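Long-range contacts in N-terminal cyanobactin protease (Planktothrix agardhii NIES-596, PDB 4H6W), which is a subtilisin-like serine protease domain that probably cleaves the precursor peptide during maturation of the cyanobactin prenylagaramide: residues A[15-20]-A[237-242]; A[190-195]-A[272-277]; A[242-247]-A[288-293]. All blocks are in the same frame, centred on the assembly; numbering follows the deposited sequence.

Interaction 1 (A[15-20]-A[237-242]); sequences SETRGD and LLSLQI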
ATOM      1  N   SER A  15      -8.363 -15.829  -8.913  1.00 43.91           N
ATOM      2  CA  SER A  15      -9.334 -16.839  -9.321  1.00 45.65           C
ATOM      3  C   SER A  15     -10.447 -16.960  -8.283  1.00 44.85           C
ATOM      4  O   SER A  15     -11.556 -17.396  -8.600  1.00 44.19           O
ATOM      5  CB  SER A  15      -8.656 -18.191  -9.583  1.00 47.08           C
ATOM      6  OG  SER A  15      -8.379 -18.877  -8.374  1.00 52.20           O
ATOM      7  N   GLU A  16     -10.147 -16.556  -7.050  1.00 45.49           N
ATOM      8  CA  GLU A  16     -11.148 -16.517  -5.975  1.00 44.31           C
ATOM      9  C   GLU A  16     -11.880 -15.164  -5.889  1.00 41.24           C
ATOM     10  O   GLU A  16     -13.077 -15.122  -5.626  1.00 38.62           O
ATOM     11  CB  GLU A  16     -10.510 -16.867  -4.626  1.00 47.64           C
ATOM     12  CG  GLU A  16     -10.035 -18.315  -4.482  1.00 53.69           C
ATOM     13  CD  GLU A  16     -11.159 -19.328  -4.229  1.00 58.65           C
ATOM     14  OE1 GLU A  16     -12.182 -18.986  -3.588  1.00 59.46           O
ATOM     15  OE2 GLU A  16     -11.007 -20.493  -4.663  1.00 61.62           O
ATOM     16  N   THR A  17     -11.161 -14.064  -6.105  1.00 41.44           N
ATOM     17  CA  THR A  17     -11.746 -12.724  -6.002  1.00 40.81           C
ATOM     18  C   THR A  17     -10.834 -11.670  -6.623  1.00 40.92           C
ATOM     19  O   THR A  17      -9.617 -11.777  -6.519  1.00 40.11           O
ATOM     20  CB  THR A  17     -12.115 -12.344  -4.529  1.00 40.97           C
ATOM     21  OG1 THR A  17     -12.591 -10.993  -4.478  1.00 44.69           O
ATOM     22  CG2 THR A  17     -10.937 -12.490  -3.575  1.00 38.82           C
ATOM     23  N   ARG A  18     -11.427 -10.672  -7.284  1.00 42.55           N
ATOM     24  CA  ARG A  18     -10.681  -9.511  -7.794  1.00 42.35           C
ATOM     25  C   ARG A  18     -11.146  -8.255  -7.070  1.00 41.83           C
ATOM     26  O   ARG A  18     -11.014  -7.130  -7.571  1.00 40.44           O
ATOM     27  CB  ARG A  18     -10.857  -9.346  -9.301  1.00 44.75           C
ATOM     28  CG  ARG A  18     -10.154 -10.411 -10.109  1.00 53.65           C
ATOM     29  CD  ARG A  18     -10.431 -10.243 -11.588  1.00 62.42           C
ATOM     30  NE  ARG A  18     -10.188 -11.476 -12.336  1.00 72.97           N
ATOM     31  CZ  ARG A  18     -11.000 -12.534 -12.335  1.00 81.56           C
ATOM     32  NH1 ARG A  18     -12.123 -12.528 -11.617  1.00 84.06           N
ATOM     33  NH2 ARG A  18     -10.688 -13.611 -13.050  1.00 83.67           N
ATOM     34  N   GLY A  19     -11.687  -8.464  -5.876  1.00 40.00           N
ATOM     35  CA  GLY A  19     -12.182  -7.375  -5.069  1.00 39.44           C
ATOM     36  C   GLY A  19     -13.675  -7.458  -4.860  1.00 38.98           C
ATOM     37  O   GLY A  19     -14.395  -8.037  -5.668  1.00 40.69           O
ATOM     38  N   ASP A  20     -14.121  -6.859  -3.764  1.00 37.88           N
ATOM     39  CA  ASP A  20     -15.512  -6.785  -3.381  1.00 38.02           C
ATOM     40  C   ASP A  20     -15.807  -5.323  -3.079  1.00 37.13           C
ATOM     41  O   ASP A  20     -15.121  -4.717  -2.267  1.00 37.86           O
ATOM     42  CB  ASP A  20     -15.742  -7.640  -2.129  1.00 38.05           C
ATOM     43  CG  ASP A  20     -17.201  -7.753  -1.742  1.00 38.58           C
ATOM     44  OD1 ASP A  20     -17.629  -8.879  -1.429  1.00 39.79           O
ATOM     45  OD2 ASP A  20     -17.925  -6.735  -1.721  1.00 41.32           O
ATOM     46  N   LEU A 237      -7.560  -9.822   0.286  1.00 31.54           N
ATOM     47  CA  LEU A 237      -7.680 -10.715   1.415  1.00 31.52           C
ATOM     48  C   LEU A 237      -8.932 -10.421   2.232  1.00 32.47           C
ATOM     49  O   LEU A 237      -9.574 -11.342   2.752  1.00 32.60           O
ATOM     50  CB  LEU A 237      -6.425 -10.629   2.276  1.00 33.53           C
ATOM     51  CG  LEU A 237      -5.167 -11.272   1.674  1.00 33.01           C
ATOM     52  CD1 LEU A 237      -3.979 -11.004   2.583  1.00 32.74           C
ATOM     53  CD2 LEU A 237      -5.361 -12.770   1.457  1.00 31.31           C
ATOM     54  N   LEU A 238      -9.286  -9.142   2.342  1.00 32.69           N
ATOM     55  CA  LEU A 238     -10.525  -8.765   3.018  1.00 31.87           C
ATOM     56  C   LEU A 238     -11.742  -9.245   2.220  1.00 33.38           C
ATOM     57  O   LEU A 238     -12.731  -9.679   2.810  1.00 33.91           O
ATOM     58  CB  LEU A 238     -10.600  -7.256   3.279  1.00 30.87           C
ATOM     59  CG  LEU A 238      -9.686  -6.661   4.368  1.00 31.63           C
ATOM     60  CD1 LEU A 238      -9.570  -5.142   4.261  1.00 27.89           C
ATOM     61  CD2 LEU A 238     -10.125  -7.079   5.771  1.00 29.35           C
ATOM     62  N   SER A 239     -11.665  -9.172   0.892  1.00 34.43           N
ATOM     63  CA  SER A 239     -12.761  -9.623   0.015  1.00 35.97           C
ATOM     64  C   SER A 239     -12.947 -11.131   0.146  1.00 36.42           C
ATOM     65  O   SER A 239     -14.081 -11.628   0.122  1.00 34.95           O
ATOM     66  CB  SER A 239     -12.473  -9.278  -1.445  1.00 36.76           C
ATOM     67  OG  SER A 239     -12.199  -7.890  -1.597  1.00 42.16           O
ATOM     68  N   LEU A 240     -11.819 -11.835   0.303  1.00 34.50           N
ATOM     69  CA  LEU A 240     -11.792 -13.281   0.457  1.00 35.07           C
ATOM     70  C   LEU A 240     -12.476 -13.730   1.766  1.00 37.52           C
ATOM     71  O   LEU A 240     -13.188 -14.746   1.794  1.00 40.90           O
ATOM     72  CB  LEU A 240     -10.351 -13.775   0.374  1.00 33.09           C
ATOM     73  CG  LEU A 240     -10.106 -15.274   0.536  1.00 34.16           C
ATOM     74  CD1 LEU A 240     -10.720 -16.046  -0.625  1.00 33.01           C
ATOM     75  CD2 LEU A 240      -8.614 -15.564   0.643  1.00 31.75           C
ATOM     76  N   GLN A 241     -12.286 -12.957   2.830  1.00 37.14           N
ATOM     77  CA  GLN A 241     -13.000 -13.191   4.089  1.00 38.90           C
ATOM     78  C   GLN A 241     -14.517 -13.065   3.913  1.00 40.05           C
ATOM     79  O   GLN A 241     -15.275 -13.888   4.447  1.00 39.96           O
ATOM     80  CB  GLN A 241     -12.522 -12.239   5.188  1.00 37.70           C
ATOM     81  CG  GLN A 241     -11.062 -12.403   5.590  1.00 39.98           C
ATOM     82  CD  GLN A 241     -10.697 -11.550   6.802  1.00 42.55           C
ATOM     83  OE1 GLN A 241     -10.791 -10.324   6.760  1.00 44.50           O
ATOM     84  NE2 GLN A 241     -10.294 -12.198   7.891  1.00 41.19           N
ATOM     85  N   ILE A 242     -14.960 -12.034   3.184  1.00 40.08           N
ATOM     86  CA  ILE A 242     -16.392 -11.867   2.893  1.00 41.98           C
ATOM     87  C   ILE A 242     -16.884 -13.094   2.126  1.00 42.23           C
ATOM     88  O   ILE A 242     -17.883 -13.710   2.495  1.00 41.83           O
ATOM     89  CB  ILE A 242     -16.721 -10.614   2.046  1.00 41.72           C
ATOM     90  CG1 ILE A 242     -15.945  -9.369   2.517  1.00 42.24           C
ATOM     91  CG2 ILE A 242     -18.226 -10.390   2.000  1.00 40.24           C
ATOM     92  CD1 ILE A 242     -16.723  -8.338   3.303  1.00 41.62           C
TER
HETATM   93  O   HOH W   1     -16.104 -11.031  -1.554  1.00 37.42           O
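T17 lays its side chain over S239 and L240, where the chain leaving helix 10-16 passes the last turns of helix 223-243. This is packing on the outside of the subtilisin-like α/β fold, away from the predicted catalytic residues. The two branches of T17 do different work. T17 OG1 comes up to S239 CB at 3.5 Å. The methyl T17 CG2 rests against the helix backbone, 4.0 Å from L240 N, and also reaches L240 CB. OG1 is anti to the backbone N (chi1 176°), which leaves CG2 between the backbone N and the carbonyl carbon and turned to the helix. T17 OG1 also accepts a bond from G19 N at 3.0 Å, with an angle of 156° at the hydrogen. This is an ST turn. It holds the hydroxyl on its own segment; beyond it D20 also packs on the helix.

E16 adds a looser apolar touch, its CB meeting L240 CD1. L240 in turn reaches I286 of helix 282-289. K243 NZ bonds E16 O, a second tie between the two helix ends.

S239 is buried and touches both T17 and D20. Its OG bonds A235 O, one turn back in its own helix. It also lies close to G19 CA and to D20 N. D20 CB packs on S239 CB at 3.7 Å. The D20 side chain crosses that of I242 at about a right angle, and D20 OD1 lies 3.8 Å from I242 CG2. The other carboxylate oxygen, OD2, accepts from K22 N. A water completes the contact: it donates to D20 OD1 at 2.6 Å and to S239 O at 2.7 Å.

Interaction 2 (A[190-195]-A[272-277]); sequences SNWGDA and QSRCLM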
ATOM      1  N   SER A 190      15.681   1.405  -0.732  1.00 38.31           N
ATOM      2  CA  SER A 190      14.613   1.117   0.233  1.00 36.47           C
ATOM      3  C   SER A 190      15.067   1.315   1.683  1.00 35.77           C
ATOM      4  O   SER A 190      16.027   0.683   2.116  1.00 36.61           O
ATOM      5  CB  SER A 190      14.120  -0.318   0.014  1.00 35.05           C
ATOM      6  OG  SER A 190      12.785  -0.486   0.456  1.00 36.18           O
ATOM      7  N   ASN A 191      14.401   2.192   2.432  1.00 35.05           N
ATOM      8  CA  ASN A 191      14.806   2.435   3.824  1.00 36.18           C
ATOM      9  C   ASN A 191      14.620   1.200   4.694  1.00 38.38           C
ATOM     10  O   ASN A 191      13.726   0.375   4.458  1.00 38.03           O
ATOM     11  CB  ASN A 191      14.087   3.635   4.447  1.00 34.56           C
ATOM     12  CG  ASN A 191      14.504   4.947   3.821  1.00 36.55           C
ATOM     13  OD1 ASN A 191      15.618   5.074   3.321  1.00 38.06           O
ATOM     14  ND2 ASN A 191      13.610   5.937   3.845  1.00 35.87           N
ATOM     15  N   TRP A 192      15.494   1.066   5.680  1.00 39.36           N
ATOM     16  CA  TRP A 192      15.379   0.001   6.648  1.00 42.73           C
ATOM     17  C   TRP A 192      15.619   0.628   8.031  1.00 44.70           C
ATOM     18  O   TRP A 192      15.813   1.839   8.136  1.00 42.16           O
ATOM     19  CB  TRP A 192      16.311  -1.175   6.283  1.00 43.82           C
ATOM     20  CG  TRP A 192      17.759  -0.931   6.551  1.00 44.73           C
ATOM     21  CD1 TRP A 192      18.451  -1.323   7.654  1.00 44.86           C
ATOM     22  CD2 TRP A 192      18.696  -0.244   5.709  1.00 44.45           C
ATOM     23  NE1 TRP A 192      19.758  -0.922   7.564  1.00 46.65           N
ATOM     24  CE2 TRP A 192      19.941  -0.248   6.387  1.00 45.62           C
ATOM     25  CE3 TRP A 192      18.605   0.386   4.462  1.00 43.64           C
ATOM     26  CZ2 TRP A 192      21.096   0.351   5.858  1.00 42.66           C
ATOM     27  CZ3 TRP A 192      19.754   0.981   3.933  1.00 45.45           C
ATOM     28  CH2 TRP A 192      20.986   0.952   4.634  1.00 44.10           C
ATOM     29  N   GLY A 193      15.560  -0.168   9.089  1.00 48.82           N
ATOM     30  CA  GLY A 193      15.554   0.391  10.443  1.00 51.57           C
ATOM     31  C   GLY A 193      14.777  -0.518  11.367  1.00 55.94           C
ATOM     32  O   GLY A 193      14.019  -1.378  10.910  1.00 56.15           O
ATOM     33  N   ASP A 194      14.958  -0.336  12.670  1.00 57.94           N
ATOM     34  CA  ASP A 194      14.382  -1.267  13.636  1.00 57.08           C
ATOM     35  C   ASP A 194      12.854  -1.197  13.736  1.00 53.78           C
ATOM     36  O   ASP A 194      12.187  -2.238  13.807  1.00 51.73           O
ATOM     37  CB  ASP A 194      15.060  -1.142  15.004  1.00 64.95           C
ATOM     38  CG  ASP A 194      16.286  -2.044  15.125  1.00 70.13           C
ATOM     39  OD1 ASP A 194      16.212  -3.060  15.850  1.00 75.77           O
ATOM     40  OD2 ASP A 194      17.315  -1.757  14.479  1.00 72.67           O
ATOM     41  N   ALA A 195      12.302   0.017  13.711  1.00 48.33           N
ATOM     42  CA  ALA A 195      10.850   0.183  13.642  1.00 45.17           C
ATOM     43  C   ALA A 195      10.286  -0.598  12.447  1.00 44.61           C
ATOM     44  O   ALA A 195       9.252  -1.259  12.565  1.00 45.40           O
ATOM     45  CB  ALA A 195      10.465   1.649  13.578  1.00 42.90           C
ATOM     46  N   GLN A 272      20.934  -8.902   6.234  1.00 81.51           N
ATOM     47  CA  GLN A 272      19.626  -9.553   6.339  1.00 81.44           C
ATOM     48  C   GLN A 272      18.541  -8.646   6.948  1.00 74.50           C
ATOM     49  O   GLN A 272      17.358  -8.978   6.900  1.00 76.66           O
ATOM     50  CB  GLN A 272      19.745 -10.889   7.092  1.00 90.82           C
ATOM     51  CG  GLN A 272      20.559 -10.836   8.387  1.00105.16           C
ATOM     52  CD  GLN A 272      21.468 -12.050   8.590  1.00111.92           C
ATOM     53  OE1 GLN A 272      21.268 -12.849   9.511  1.00112.01           O
ATOM     54  NE2 GLN A 272      22.481 -12.183   7.735  1.00110.90           N
ATOM     55  N   SER A 273      18.943  -7.502   7.501  1.00 66.38           N
ATOM     56  CA  SER A 273      17.992  -6.559   8.084  1.00 59.22           C
ATOM     57  C   SER A 273      17.412  -5.594   7.052  1.00 58.29           C
ATOM     58  O   SER A 273      16.451  -4.878   7.341  1.00 59.32           O
ATOM     59  CB  SER A 273      18.610  -5.795   9.268  1.00 57.18           C
ATOM     60  OG  SER A 273      19.564  -4.845   8.840  1.00 56.76           O
ATOM     61  N   ARG A 274      17.994  -5.563   5.854  1.00 55.05           N
ATOM     62  CA  ARG A 274      17.427  -4.778   4.758  1.00 53.64           C
ATOM     63  C   ARG A 274      16.132  -5.407   4.225  1.00 54.43           C
ATOM     64  O   ARG A 274      15.378  -4.752   3.488  1.00 55.65           O
ATOM     65  CB  ARG A 274      18.425  -4.614   3.616  1.00 53.24           C
ATOM     66  CG  ARG A 274      19.539  -3.623   3.874  1.00 51.33           C
ATOM     67  CD  ARG A 274      19.971  -3.046   2.546  1.00 53.01           C
ATOM     68  NE  ARG A 274      21.126  -2.162   2.647  1.00 58.31           N
ATOM     69  CZ  ARG A 274      21.394  -1.196   1.772  1.00 60.15           C
ATOM     70  NH1 ARG A 274      20.578  -0.977   0.753  1.00 62.25           N
ATOM     71  NH2 ARG A 274      22.469  -0.436   1.923  1.00 61.99           N
ATOM     72  N   CYS A 275      15.884  -6.660   4.611  1.00 51.42           N
ATOM     73  CA  CYS A 275      14.669  -7.386   4.238  1.00 51.48           C
ATOM     74  C   CYS A 275      13.487  -7.181   5.180  1.00 44.96           C
ATOM     75  O   CYS A 275      12.387  -7.682   4.914  1.00 39.17           O
ATOM     76  CB  CYS A 275      14.950  -8.881   4.056  1.00 61.13           C
ATOM     77  SG  CYS A 275      15.789  -9.216   2.485  1.00 83.70           S
ATOM     78  N   LEU A 276      13.702  -6.456   6.278  1.00 40.46           N
ATOM     79  CA  LEU A 276      12.621  -6.198   7.235  1.00 39.62           C
ATOM     80  C   LEU A 276      12.110  -7.526   7.799  1.00 39.98           C
ATOM     81  O   LEU A 276      12.897  -8.435   8.049  1.00 39.83           O
ATOM     82  CB  LEU A 276      11.493  -5.404   6.553  1.00 37.12           C
ATOM     83  CG  LEU A 276      11.667  -3.890   6.311  1.00 37.28           C
ATOM     84  CD1 LEU A 276      13.056  -3.333   6.617  1.00 35.33           C
ATOM     85  CD2 LEU A 276      11.261  -3.528   4.903  1.00 35.12           C
ATOM     86  N   MET A 277      10.801  -7.657   7.976  1.00 42.50           N
ATOM     87  CA  MET A 277      10.233  -8.926   8.414  1.00 45.56           C
ATOM     88  C   MET A 277      10.275  -9.962   7.286  1.00 44.30           C
ATOM     89  O   MET A 277      10.112 -11.155   7.532  1.00 45.26           O
ATOM     90  CB  MET A 277       8.811  -8.729   8.943  1.00 53.29           C
ATOM     91  CG  MET A 277       8.252  -9.877   9.767  1.00 60.05           C
ATOM     92  SD  MET A 277       9.215 -10.224  11.252  1.00 72.55           S
ATOM     93  CE  MET A 277       8.921  -8.747  12.229  1.00 65.66           C
TER
HETATM   94  O   HOH W   2      17.471  -1.502   1.174  1.00 37.02           O
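W192 and R274 carry this contact by stacking. The guanidinium of R274 lies nearly flat on the six-membered part of the W192 indole, with the planes 22° apart and the centres 4.0 Å apart. R274 NH2 comes to 3.4 Å from W192 CH2, and R274 CZ sits over W192 CZ3. This is a cation-pi stack. The same arginine makes a CH-pi contact further back. R274 CG stands over the five-membered ring of W192, 4.1 Å from the centroid. The R274 chain runs extended from CG to NE, so it follows the ring face from one end to the other. W192 CG stands between the backbone N and the carbonyl carbon (chi1 75°), and this swings the indole over to the arginine.

The apolar part is small. L276 CD1 packs against W192 CB at 3.9 Å. S273 OG approaches W192 CD1 obliquely at 3.9 Å, but its bond goes to D271.

The polar link runs through a water. It donates to S190 O at 2.8 Å and accepts from R274 NH1 at 3.2 Å. NH1 also has a long, weak ion pair with D188. With W192 replaced by an alanine, the R274 guanidinium would probably lose the flat surface it lies on, and a gap would open over R274 CG.

The contact joins two loops of the subtilase fold, beside helix 194-199. C275, next to R274, is tied to C264 by a disulfide. The N191 side chain is about 11 Å from that of S224, the predicted charge-relay serine. The guanidinium thus lies over an aromatic face. Its charge is probably stabilised by the indole and a water, since the pairing with D188 is long and weak.

Interaction 3 (A[242-247]-A[288-293]); sequences IKRGEK and HLTGET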
ATOM      1  N   ILE A 242     -14.960 -12.034   3.184  1.00 40.08           N
ATOM      2  CA  ILE A 242     -16.392 -11.867   2.893  1.00 41.98           C
ATOM      3  C   ILE A 242     -16.884 -13.094   2.126  1.00 42.23           C
ATOM      4  O   ILE A 242     -17.883 -13.710   2.495  1.00 41.83           O
ATOM      5  CB  ILE A 242     -16.721 -10.614   2.046  1.00 41.72           C
ATOM      6  CG1 ILE A 242     -15.945  -9.369   2.517  1.00 42.24           C
ATOM      7  CG2 ILE A 242     -18.226 -10.390   2.000  1.00 40.24           C
ATOM      8  CD1 ILE A 242     -16.723  -8.338   3.303  1.00 41.62           C
ATOM      9  N   LYS A 243     -16.155 -13.459   1.074  1.00 43.15           N
ATOM     10  CA  LYS A 243     -16.500 -14.621   0.254  1.00 45.77           C
ATOM     11  C   LYS A 243     -16.734 -15.872   1.110  1.00 47.55           C
ATOM     12  O   LYS A 243     -17.608 -16.697   0.806  1.00 45.88           O
ATOM     13  CB  LYS A 243     -15.409 -14.884  -0.778  1.00 45.08           C
ATOM     14  CG  LYS A 243     -15.790 -15.859  -1.874  1.00 46.07           C
ATOM     15  CD  LYS A 243     -14.544 -16.250  -2.657  1.00 50.15           C
ATOM     16  CE  LYS A 243     -14.864 -17.185  -3.810  1.00 49.46           C
ATOM     17  NZ  LYS A 243     -15.646 -16.459  -4.834  1.00 53.18           N
ATOM     18  N   ARG A 244     -15.958 -15.999   2.182  1.00 47.59           N
ATOM     19  CA  ARG A 244     -16.049 -17.173   3.035  1.00 48.04           C
ATOM     20  C   ARG A 244     -16.999 -17.012   4.215  1.00 46.62           C
ATOM     21  O   ARG A 244     -17.045 -17.876   5.086  1.00 48.18           O
ATOM     22  CB  ARG A 244     -14.666 -17.578   3.516  1.00 48.74           C
ATOM     23  CG  ARG A 244     -13.826 -18.235   2.443  1.00 52.66           C
ATOM     24  CD  ARG A 244     -12.374 -18.194   2.867  1.00 61.49           C
ATOM     25  NE  ARG A 244     -12.212 -18.490   4.294  1.00 62.06           N
ATOM     26  CZ  ARG A 244     -11.981 -19.705   4.792  1.00 63.35           C
ATOM     27  NH1 ARG A 244     -11.881 -20.752   3.977  1.00 59.64           N
ATOM     28  NH2 ARG A 244     -11.850 -19.873   6.107  1.00 62.26           N
ATOM     29  N   GLY A 245     -17.759 -15.921   4.243  1.00 45.25           N
ATOM     30  CA  GLY A 245     -18.701 -15.670   5.324  1.00 43.74           C
ATOM     31  C   GLY A 245     -18.024 -15.289   6.629  1.00 46.97           C
ATOM     32  O   GLY A 245     -18.629 -15.372   7.697  1.00 48.12           O
ATOM     33  N   GLU A 246     -16.763 -14.874   6.546  1.00 48.32           N
ATOM     34  CA  GLU A 246     -16.029 -14.362   7.705  1.00 48.80           C
ATOM     35  C   GLU A 246     -16.127 -12.830   7.721  1.00 47.68           C
ATOM     36  O   GLU A 246     -16.321 -12.214   6.676  1.00 46.53           O
ATOM     37  CB  GLU A 246     -14.572 -14.850   7.664  1.00 50.10           C
ATOM     38  CG  GLU A 246     -14.434 -16.364   7.829  1.00 56.43           C
ATOM     39  CD  GLU A 246     -13.067 -16.922   7.435  1.00 67.97           C
ATOM     40  OE1 GLU A 246     -12.371 -16.312   6.590  1.00 76.89           O
ATOM     41  OE2 GLU A 246     -12.678 -17.996   7.957  1.00 69.28           O
ATOM     42  N   LYS A 247     -16.042 -12.212   8.898  1.00 50.70           N
ATOM     43  CA  LYS A 247     -16.010 -10.737   8.959  1.00 50.90           C
ATOM     44  C   LYS A 247     -14.672 -10.186   8.425  1.00 46.14           C
ATOM     45  O   LYS A 247     -13.603 -10.668   8.802  1.00 46.98           O
ATOM     46  CB  LYS A 247     -16.310 -10.211  10.367  1.00 55.01           C
ATOM     47  CG  LYS A 247     -16.120 -11.237  11.475  1.00 68.58           C
ATOM     48  CD  LYS A 247     -16.194 -10.623  12.873  1.00 76.37           C
ATOM     49  CE  LYS A 247     -15.931 -11.676  13.949  1.00 84.48           C
ATOM     50  NZ  LYS A 247     -15.033 -11.185  15.044  1.00 58.13           N
ATOM     51  N   HIS A 288      -2.319 -18.273   6.671  1.00 31.63           N
ATOM     52  CA  HIS A 288      -2.339 -17.687   8.002  1.00 31.21           C
ATOM     53  C   HIS A 288      -3.653 -17.004   8.389  1.00 33.21           C
ATOM     54  O   HIS A 288      -4.037 -17.011   9.554  1.00 31.20           O
ATOM     55  CB  HIS A 288      -1.187 -16.711   8.156  1.00 32.29           C
ATOM     56  CG  HIS A 288       0.108 -17.374   8.496  1.00 33.29           C
ATOM     57  ND1 HIS A 288       1.311 -16.959   7.981  1.00 34.24           N
ATOM     58  CD2 HIS A 288       0.382 -18.435   9.289  1.00 34.06           C
ATOM     59  CE1 HIS A 288       2.274 -17.733   8.445  1.00 36.78           C
ATOM     60  NE2 HIS A 288       1.736 -18.639   9.240  1.00 36.06           N
ATOM     61  N   LEU A 289      -4.332 -16.404   7.411  1.00 34.84           N
ATOM     62  CA  LEU A 289      -5.555 -15.660   7.672  1.00 33.71           C
ATOM     63  C   LEU A 289      -6.777 -16.564   7.745  1.00 36.39           C
ATOM     64  O   LEU A 289      -7.601 -16.458   8.661  1.00 35.55           O
ATOM     65  CB  LEU A 289      -5.752 -14.614   6.592  1.00 33.09           C
ATOM     66  CG  LEU A 289      -7.025 -13.772   6.660  1.00 33.82           C
ATOM     67  CD1 LEU A 289      -6.980 -12.851   7.874  1.00 31.46           C
ATOM     68  CD2 LEU A 289      -7.189 -12.989   5.349  1.00 32.60           C
ATOM     69  N   THR A 290      -6.895 -17.446   6.766  1.00 38.60           N
ATOM     70  CA  THR A 290      -8.019 -18.367   6.698  1.00 44.29           C
ATOM     71  C   THR A 290      -7.522 -19.738   7.130  1.00 48.50           C
ATOM     72  O   THR A 290      -6.403 -19.892   7.631  1.00 54.61           O
ATOM     73  CB  THR A 290      -8.573 -18.444   5.254  1.00 46.64           C
ATOM     74  OG1 THR A 290      -7.629 -19.113   4.395  1.00 43.39           O
ATOM     75  CG2 THR A 290      -8.853 -17.032   4.704  1.00 43.68           C
ATOM     76  N   GLY A 291      -8.312 -20.766   6.927  1.00 48.16           N
ATOM     77  CA  GLY A 291      -7.697 -22.065   7.126  1.00 53.96           C
ATOM     78  C   GLY A 291      -6.804 -22.509   5.972  1.00 49.41           C
ATOM     79  O   GLY A 291      -5.870 -23.254   6.183  1.00 46.06           O
ATOM     80  N   GLU A 292      -7.089 -22.008   4.770  1.00 51.43           N
ATOM     81  CA  GLU A 292      -6.829 -22.715   3.507  1.00 50.83           C
ATOM     82  C   GLU A 292      -5.401 -22.753   3.016  1.00 48.31           C
ATOM     83  O   GLU A 292      -4.651 -21.809   3.209  1.00 45.45           O
ATOM     84  CB  GLU A 292      -7.667 -22.106   2.383  1.00 57.59           C
ATOM     85  CG  GLU A 292      -9.170 -22.156   2.561  1.00 65.09           C
ATOM     86  CD  GLU A 292      -9.881 -21.368   1.470  1.00 75.06           C
ATOM     87  OE1 GLU A 292      -9.927 -21.846   0.312  1.00 78.08           O
ATOM     88  OE2 GLU A 292     -10.386 -20.263   1.768  1.00 76.28           O
ATOM     89  N   THR A 293      -5.069 -23.843   2.322  1.00 51.45           N
ATOM     90  CA  THR A 293      -3.789 -24.005   1.621  1.00 50.59           C
ATOM     91  C   THR A 293      -4.000 -24.061   0.107  1.00 50.13           C
ATOM     92  O   THR A 293      -3.777 -23.069  -0.592  1.00 48.52           O
ATOM     93  CB  THR A 293      -3.035 -25.268   2.096  1.00 50.31           C
ATOM     94  OG1 THR A 293      -2.746 -25.155   3.497  1.00 52.04           O
ATOM     95  CG2 THR A 293      -1.730 -25.448   1.333  1.00 46.05           C
TER
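R244 presents one face of its guanidinium to T290, with T290 CB 3.5 Å above the plane and offset toward the rim. The closest pair here is R244 CZ and T290 CB at 3.7 Å. T290 CG2 lies beside R244 NE. At the edge, in the guanidinium plane, is E246 OE1. E246 is gripped side-on by two nitrogens. R244 NE donates to E246 OE1 at 3.2 Å and is nearly straight. R244 NH2 donates to E246 OE2 at 2.8 Å. Both bonds reach the carboxylate from above its plane, so the two flat groups are well tilted from each other.

E292 takes the third nitrogen. R244 NH1 and E292 OE2 form a salt bridge at 2.7 Å. The hydrogen bond in it is weak, with an angle of only 122°. The planes of the guanidinium and this carboxylate are 21° apart, and the two side chains slide past each other in opposite directions. R244 is bent at chi3 (41°), which turns the guanidinium toward both acids. E246 OE1 and E292 OE2 stay 6.5 Å apart, with the arginine as their common mate. Its single positive charge probably eases the repulsion between the two acids, without cancelling both.

T290 is itself held in place. T290 OG1 accepts from E292 N at 3.0 Å, an ST turn, and also bonds I286 O one turn back in helix 282-289. This turn is consistent with the placing of E292 beside R244.

The contact is at the surface, away from the predicted catalytic residues. It joins the C-terminal ends of helices 223-243 and 282-289. The first ends in a Schellman motif with G245 at positive phi, its bonds running from E246 N to Q241 O and from G245 N to I242 O. A salt-bridge network of R244, E246 and E292 thus links two helix termini.

Interactions 1 and 3 are neighbours, with centres 9 Å apart. Both use helix 223-243 and share I242. Interaction 1 brings the chain after helix 10-16 to the end of this helix. Interaction 3 brings in the end of helix 282-289. They lie on the same side of the chain's centre. Both ends of the modelled chain therefore meet one helix, whose other end carries the predicted nucleophile S224. Interaction 2 lies apart, its centre 29 Å from each of the others. It joins loops beside helix 194-199 and the edge strand 200-204. Along the chain, interaction 1 closes before interaction 3 opens, and interaction 2 crosses both.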